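Local structure of deoxyribodipyrimidine photo-lyase (Oryza sativa Japonica Group, 3UMV) at residues A75-R79 / P80-S84. The protein repairs UV-damaged DNA in rice, using light and bound FAD to split cyclobutane pyrimidine dimers back into separate pyrimidines. Residues are numbered along the deposited sequence; the frame is centred on the assembly and turned at random.
With URE (urea), chain M; EDO (1,2-ethanediol), chain H.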
loop_
_atom_site.group_PDB
_atom_site.type_symbol
_atom_site.label_atom_id
_atom_site.label_comp_id
_atom_site.label_asym_id
_atom_site.label_seq_id
_atom_site.Cartn_x
_atom_site.Cartn_y
_atom_site.Cartn_z
ATOM N N ALA A 75 1.384 -11.902 -11.820
ATOM C CA ALA A 75 0.715 -13.090 -11.270
ATOM C C ALA A 75 -0.334 -12.704 -10.239
ATOM O O ALA A 75 -0.016 -12.088 -9.220
ATOM C CB ALA A 75 1.730 -14.047 -10.648
ATOM N N LEU A 76 -1.591 -13.052 -10.509
ATOM C CA LEU A 76 -2.651 -12.896 -9.519
ATOM C C LEU A 76 -2.640 -14.097 -8.569
ATOM O O LEU A 76 -2.714 -15.235 -9.022
ATOM C CB LEU A 76 -4.011 -12.810 -10.212
ATOM C CG LEU A 76 -5.179 -12.484 -9.272
ATOM C CD1 LEU A 76 -5.059 -11.038 -8.748
ATOM C CD2 LEU A 76 -6.524 -12.706 -9.953
ATOM N N PHE A 77 -2.532 -13.867 -7.263
ATOM C CA PHE A 77 -2.662 -14.985 -6.327
ATOM C C PHE A 77 -4.093 -15.506 -6.417
ATOM O O PHE A 77 -5.047 -14.736 -6.370
ATOM C CB PHE A 77 -2.348 -14.562 -4.895
ATOM C CG PHE A 77 -0.898 -14.230 -4.655
ATOM C CD1 PHE A 77 -0.139 -14.976 -3.769
ATOM C CD2 PHE A 77 -0.300 -13.172 -5.309
ATOM C CE1 PHE A 77 1.197 -14.671 -3.545
ATOM C CE2 PHE A 77 1.038 -12.869 -5.095
ATOM C CZ PHE A 77 1.783 -13.619 -4.209
ATOM N N PRO A 78 -4.255 -16.824 -6.555
ATOM C CA PRO A 78 -5.607 -17.376 -6.679
ATOM C C PRO A 78 -6.360 -17.403 -5.336
ATOM O O PRO A 78 -5.752 -17.195 -4.285
ATOM C CB PRO A 78 -5.343 -18.809 -7.167
ATOM C CG PRO A 78 -4.015 -19.146 -6.571
ATOM C CD PRO A 78 -3.215 -17.856 -6.666
ATOM N N ARG A 79 -7.666 -17.650 -5.390
ATOM C CA ARG A 79 -8.498 -17.787 -4.195
ATOM C C ARG A 79 -7.749 -18.599 -3.133
ATOM O O ARG A 79 -7.195 -19.654 -3.437
ATOM C CB ARG A 79 -9.814 -18.468 -4.581
ATOM C CG ARG A 79 -10.802 -18.668 -3.445
ATOM C CD ARG A 79 -11.965 -19.533 -3.914
ATOM N NE ARG A 79 -11.482 -20.821 -4.410
ATOM C CZ ARG A 79 -12.133 -21.586 -5.283
ATOM N NH1 ARG A 79 -11.603 -22.741 -5.673
ATOM N NH2 ARG A 79 -13.307 -21.197 -5.771
ATOM N N PRO A 80 -7.735 -18.126 -1.874
ATOM C CA PRO A 80 -8.463 -17.004 -1.269
ATOM C C PRO A 80 -7.850 -15.622 -1.529
ATOM O O PRO A 80 -8.287 -14.658 -0.895
ATOM C CB PRO A 80 -8.379 -17.323 0.223
ATOM C CG PRO A 80 -7.055 -17.984 0.355
ATOM C CD PRO A 80 -6.940 -18.852 -0.867
ATOM N N PHE A 81 -6.873 -15.543 -2.429
ATOM C CA PHE A 81 -6.304 -14.273 -2.899
ATOM C C PHE A 81 -5.298 -13.648 -1.935
ATOM O O PHE A 81 -5.219 -14.025 -0.774
ATOM C CB PHE A 81 -7.423 -13.275 -3.245
ATOM C CG PHE A 81 -8.464 -13.848 -4.177
ATOM C CD1 PHE A 81 -8.149 -14.109 -5.499
ATOM C CD2 PHE A 81 -9.744 -14.129 -3.729
ATOM C CE1 PHE A 81 -9.093 -14.647 -6.369
ATOM C CE2 PHE A 81 -10.698 -14.667 -4.592
ATOM C CZ PHE A 81 -10.368 -14.923 -5.911
ATOM N N LEU A 82 -4.520 -12.690 -2.430
ATOM C CA LEU A 82 -3.506 -12.041 -1.599
ATOM C C LEU A 82 -4.124 -11.412 -0.354
ATOM O O LEU A 82 -4.927 -10.473 -0.440
ATOM C CB LEU A 82 -2.758 -10.983 -2.398
ATOM C CG LEU A 82 -1.598 -10.344 -1.621
ATOM C CD1 LEU A 82 -0.633 -11.449 -1.177
ATOM C CD2 LEU A 82 -0.910 -9.298 -2.479
ATOM N N LEU A 83 -3.732 -11.926 0.804
ATOM C CA LEU A 83 -4.225 -11.442 2.094
ATOM C C LEU A 83 -5.750 -11.311 2.133
ATOM O O LEU A 83 -6.290 -10.363 2.703
ATOM C CB LEU A 83 -3.540 -10.118 2.473
ATOM C CG LEU A 83 -2.046 -10.266 2.810
ATOM C CD1 LEU A 83 -1.325 -8.930 2.825
ATOM C CD2 LEU A 83 -1.841 -11.027 4.132
ATOM N N SER A 84 -6.431 -12.276 1.526
ATOM C CA SER A 84 -7.893 -12.331 1.542
ATOM C C SER A 84 -8.579 -11.113 0.910
ATOM O O SER A 84 -9.617 -10.657 1.396
ATOM C CB SER A 84 -8.410 -12.555 2.969
ATOM O OG SER A 84 -7.831 -13.717 3.539
HETATM C C URE M . -2.027 -10.169 -6.386
HETATM O O URE M . -0.876 -10.148 -6.833
HETATM N N1 URE M . -2.740 -11.261 -6.475
HETATM N N2 URE M . -2.544 -9.121 -5.788
HETATM C C1 EDO H . -8.605 -20.950 -7.352
HETATM O O1 EDO H . -8.540 -20.597 -8.682
HETATM C C2 EDO H . -7.559 -21.593 -6.748
HETATM O O2 EDO H . -7.483 -21.658 -5.373
HETATM O O HOH W 1 -4.972 -12.154 -5.186
#
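One water is held by three bonds: it donates to Phe77 O and accepts from Leu82 N, both at 2.8 Å, and accepts a third from N1 of a bound urea (2.7 Å). It links the residues that flank a type VIa β-turn, Pro78-Arg79-Pro80-Phe81, built round a cis peptide before Pro80, in the loop that leads from strand 70-75 to helix 87-106 of the photolyase α/β domain. The turn is closed by Phe81 N donating to Pro78 O (2.7 Å), a bent bond (145° at the hydrogen) whose donor sits above the carbonyl plane. With CG beside the backbone N (chi1 -51°), the Phe81 ring folds back over the turn, and Arg79 CA lies almost on the ring normal, 3.6 Å from its centroid, in a CH-π contact. Phe77 O meets the edge of this ring at CD1. Val229 of helix 222-231 also packs on Phe81. Beyond the turn, Leu82 O accepts a hydrogen bond from Arg429, a probable FAD-binding residue. Urea N1 lies at the edge of the Phe77 ring, near its plane, whereas Leu82 CD1 sits over the middle of one face of that ring, 4.2 Å from the centroid, in a CH-π contact.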